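Local coordinates for protein Exo-arabinanase (Penicillium chrysogenum, PDB 3A72) that probably releases arabinobiose from the non-reducing ends of alpha-1,5-L-arabinan, acting as a fungal exo-type glycoside hydrolase, at residues A[24-29]-A[332-337]. Sequence-based numbering, arbitrary orientation.
Sequences LYPRNE and NSAGVL
Pro26 and Ala334 meet at the centre of this buried contact: the proline ring lies against the backbone of 332-334, with CD 3.7 Å from the methyl CB of Ala334 and CG 3.2 Å from the carbonyl O of Asn332. Leu24 reaches out to the other end of the partner segment. Its CB leaves the backbone pointing away, but CG stands anti to the backbone N (chi1 -158°), and the two methyls come back: CD1 sits 3.3 Å from Val336 O, while CD2 touches CD2 of Leu337 at 3.8 Å, the side chains set at a slant.

No clear direct hydrogen bond joins the segments; a water does the job. It accepts from Tyr25 N (2.9 Å) and donates to Gly335 O (2.8 Å), tying the strand edge to the chain just after strand 328-333 ends. That turn is braced from within, Ser333 OG taking the N-H of Gly335 at 3.1 Å in a nearly straight bond (167°), an ST turn. At the far end the side chains of Asn28 and Asn332 run past one another, antiparallel, with their amide planes 31° apart; OD1 of Asn28 is held by Arg319.

Within 24-29, the guanidinium of Arg27 folds back so that NH1 donates to Pro26 O, and Tyr25 CE2 sits over the middle of one guanidinium face, 3.5 Å off it. NH2 has a second partner, the hydroxyl OG1 of Thr315.

Strand 328-333 belongs to the sheet that pairs the chain's beginning with its end. Six such sheets make a six-bladed beta-propeller of the sialidase type; here the innermost strand 23-30 of the first blade packs against the second strand, 328-333, and its following loop in the last blade, with Leu24, Tyr25 and Leu337 touching the bound arabinofuranose.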
ATOM      1  N   LEU A  24      -1.402  -6.173 -11.121  1.00  4.88           N
ATOM      2  CA  LEU A  24      -0.913  -6.524  -9.797  1.00  4.87           C
ATOM      3  C   LEU A  24      -0.910  -5.283  -8.922  1.00  4.47           C
ATOM      4  O   LEU A  24      -0.838  -4.167  -9.474  1.00  4.74           O
ATOM      5  CB  LEU A  24       0.560  -7.035  -9.879  1.00  4.81           C
ATOM      6  CG  LEU A  24       1.018  -7.911  -8.698  1.00  5.27           C
ATOM      7  CD1 LEU A  24       0.392  -9.292  -8.743  1.00  6.44           C
ATOM      8  CD2 LEU A  24       2.550  -8.014  -8.700  1.00  5.93           C
ATOM      9  N   TYR A  25      -0.941  -5.424  -7.612  1.00  4.20           N
ATOM     10  CA  TYR A  25      -0.609  -4.363  -6.682  1.00  4.26           C
ATOM     11  C   TYR A  25      -1.690  -3.277  -6.673  1.00  4.01           C
ATOM     12  O   TYR A  25      -1.493  -2.151  -7.148  1.00  4.58           O
ATOM     13  CB  TYR A  25       0.781  -3.789  -6.958  1.00  4.38           C
ATOM     14  CG  TYR A  25       1.447  -3.156  -5.754  1.00  4.15           C
ATOM     15  CD1 TYR A  25       2.493  -3.822  -5.105  1.00  4.09           C
ATOM     16  CD2 TYR A  25       1.025  -1.928  -5.229  1.00  4.05           C
ATOM     17  CE1 TYR A  25       3.124  -3.278  -3.978  1.00  4.53           C
ATOM     18  CE2 TYR A  25       1.666  -1.377  -4.104  1.00  4.70           C
ATOM     19  CZ  TYR A  25       2.688  -2.051  -3.505  1.00  4.11           C
ATOM     20  OH  TYR A  25       3.364  -1.530  -2.409  1.00  4.47           O
ATOM     21  N   PRO A  26      -2.880  -3.600  -6.149  1.00  3.97           N
ATOM     22  CA  PRO A  26      -3.977  -2.633  -6.150  1.00  4.46           C
ATOM     23  C   PRO A  26      -3.731  -1.547  -5.145  1.00  4.21           C
ATOM     24  O   PRO A  26      -3.349  -1.836  -3.998  1.00  4.58           O
ATOM     25  CB  PRO A  26      -5.173  -3.477  -5.702  1.00  4.31           C
ATOM     26  CG  PRO A  26      -4.549  -4.498  -4.775  1.00  4.72           C
ATOM     27  CD  PRO A  26      -3.231  -4.843  -5.428  1.00  4.26           C
ATOM     28  N   ARG A  27      -4.037  -0.314  -5.482  1.00  4.27           N
ATOM     29  CA  ARG A  27      -4.103   0.794  -4.512  1.00  4.32           C
ATOM     30  C   ARG A  27      -5.312   1.643  -4.892  1.00  4.31           C
ATOM     31  O   ARG A  27      -5.737   1.705  -6.031  1.00  5.18           O
ATOM     32  CB  ARG A  27      -2.807   1.599  -4.445  1.00  4.63           C
ATOM     33  CG  ARG A  27      -1.644   0.818  -3.818  1.00  4.49           C
ATOM     34  CD  ARG A  27      -1.849   0.638  -2.334  1.00  4.72           C
ATOM     35  NE  ARG A  27      -0.734  -0.012  -1.643  1.00  4.67           N
ATOM     36  CZ  ARG A  27      -0.654  -1.333  -1.399  1.00  4.01           C
ATOM     37  NH1 ARG A  27      -1.554  -2.183  -1.831  1.00  4.52           N
ATOM     38  NH2 ARG A  27       0.377  -1.765  -0.682  1.00  4.86           N
ATOM     39  N   ASN A  28      -5.827   2.391  -3.893  1.00  4.41           N
ATOM     40  CA  ASN A  28      -7.001   3.198  -4.114  1.00  4.28           C
ATOM     41  C   ASN A  28      -6.963   4.419  -3.192  1.00  4.43           C
ATOM     42  O   ASN A  28      -6.144   4.519  -2.270  1.00  5.51           O
ATOM     43  CB  ASN A  28      -8.264   2.346  -3.978  1.00  4.66           C
ATOM     44  CG  ASN A  28      -8.302   1.688  -2.645  1.00  5.53           C
ATOM     45  OD1 ASN A  28      -8.291   2.304  -1.580  1.00  7.08           O
ATOM     46  ND2 ASN A  28      -8.332   0.403  -2.564  1.00  6.31           N
ATOM     47  N   GLU A  29      -7.869   5.332  -3.446  1.00  4.53           N
ATOM     48  CA  GLU A  29      -8.071   6.498  -2.589  1.00  4.44           C
ATOM     49  C   GLU A  29      -9.542   6.882  -2.648  1.00  4.55           C
ATOM     50  O   GLU A  29     -10.195   6.654  -3.655  1.00  7.84           O
ATOM     51  CB  GLU A  29      -7.166   7.669  -2.988  1.00  5.84           C
ATOM     52  CG  GLU A  29      -7.210   8.933  -2.162  1.00  8.16           C
ATOM     53  CD  GLU A  29      -6.878   8.709  -0.708  1.00  5.71           C
ATOM     54  OE1 GLU A  29      -5.862   9.180  -0.108  1.00  6.55           O
ATOM     55  OE2 GLU A  29      -7.761   8.101  -0.069  1.00  6.70           O
ATOM     56  N   ASN A 332     -10.002  -4.614  -2.232  1.00  4.36           N
ATOM     57  CA  ASN A 332      -9.659  -4.433  -3.657  1.00  4.61           C
ATOM     58  C   ASN A 332      -8.466  -5.277  -4.001  1.00  4.52           C
ATOM     59  O   ASN A 332      -7.368  -5.053  -3.433  1.00  4.95           O
ATOM     60  CB  ASN A 332      -9.382  -2.952  -3.848  1.00  4.81           C
ATOM     61  CG  ASN A 332      -8.806  -2.469  -5.136  1.00  4.83           C
ATOM     62  OD1 ASN A 332      -8.906  -3.101  -6.263  1.00  7.23           O
ATOM     63  ND2 ASN A 332      -8.163  -1.396  -5.115  1.00  3.91           N
ATOM     64  N   SER A 333      -8.622  -6.240  -4.889  1.00  4.73           N
ATOM     65  CA  SER A 333      -7.531  -7.075  -5.366  1.00  4.92           C
ATOM     66  C   SER A 333      -7.169  -6.731  -6.812  1.00  4.73           C
ATOM     67  O   SER A 333      -8.029  -6.342  -7.617  1.00  5.74           O
ATOM     68  CB  SER A 333      -7.934  -8.579  -5.302  1.00  6.04           C
ATOM     69  OG  SER A 333      -6.826  -9.379  -5.709  1.00 11.84           O
ATOM     70  N   ALA A 334      -5.898  -6.972  -7.168  1.00  5.36           N
ATOM     71  CA  ALA A 334      -5.443  -6.924  -8.551  1.00  5.15           C
ATOM     72  C   ALA A 334      -4.811  -8.221  -8.977  1.00  5.32           C
ATOM     73  O   ALA A 334      -4.145  -8.275 -10.031  1.00  6.74           O
ATOM     74  CB  ALA A 334      -4.513  -5.734  -8.822  1.00  5.58           C
ATOM     75  N   GLY A 335      -4.995  -9.301  -8.213  1.00  5.99           N
ATOM     76  CA  GLY A 335      -4.486 -10.599  -8.589  1.00  5.94           C
ATOM     77  C   GLY A 335      -3.358 -11.079  -7.754  1.00  5.50           C
ATOM     78  O   GLY A 335      -3.043 -10.520  -6.698  1.00  6.18           O
ATOM     79  N   VAL A 336      -2.736 -12.180  -8.192  1.00  6.71           N
ATOM     80  CA  VAL A 336      -1.654 -12.854  -7.460  1.00  7.05           C
ATOM     81  C   VAL A 336      -0.365 -12.711  -8.245  1.00  7.09           C
ATOM     82  O   VAL A 336      -0.343 -12.477  -9.466  1.00  6.77           O
ATOM     83  CB  VAL A 336      -1.987 -14.336  -7.207  1.00  8.78           C
ATOM     84  CG1 VAL A 336      -3.243 -14.445  -6.354  1.00 10.50           C
ATOM     85  CG2 VAL A 336      -2.144 -15.119  -8.508  1.00 10.33           C
ATOM     86  N   LEU A 337       0.778 -12.864  -7.564  1.00  7.67           N
ATOM     87  CA  LEU A 337       2.078 -12.864  -8.220  1.00  7.90           C
ATOM     88  C   LEU A 337       2.090 -13.898  -9.341  1.00  7.15           C
ATOM     89  O   LEU A 337       1.666 -15.050  -9.157  1.00  8.59           O
ATOM     90  CB  LEU A 337       3.167 -13.239  -7.187  1.00  8.88           C
ATOM     91  CG  LEU A 337       3.500 -12.081  -6.189  1.00  9.82           C
ATOM     92  CD1 LEU A 337       4.306 -12.628  -5.013  1.00 13.85           C
ATOM     93  CD2 LEU A 337       4.251 -10.926  -6.848  1.00 12.18           C
TER
HETATM   94  O   HOH W   1      -2.031  -7.871  -6.584  1.00  8.89           O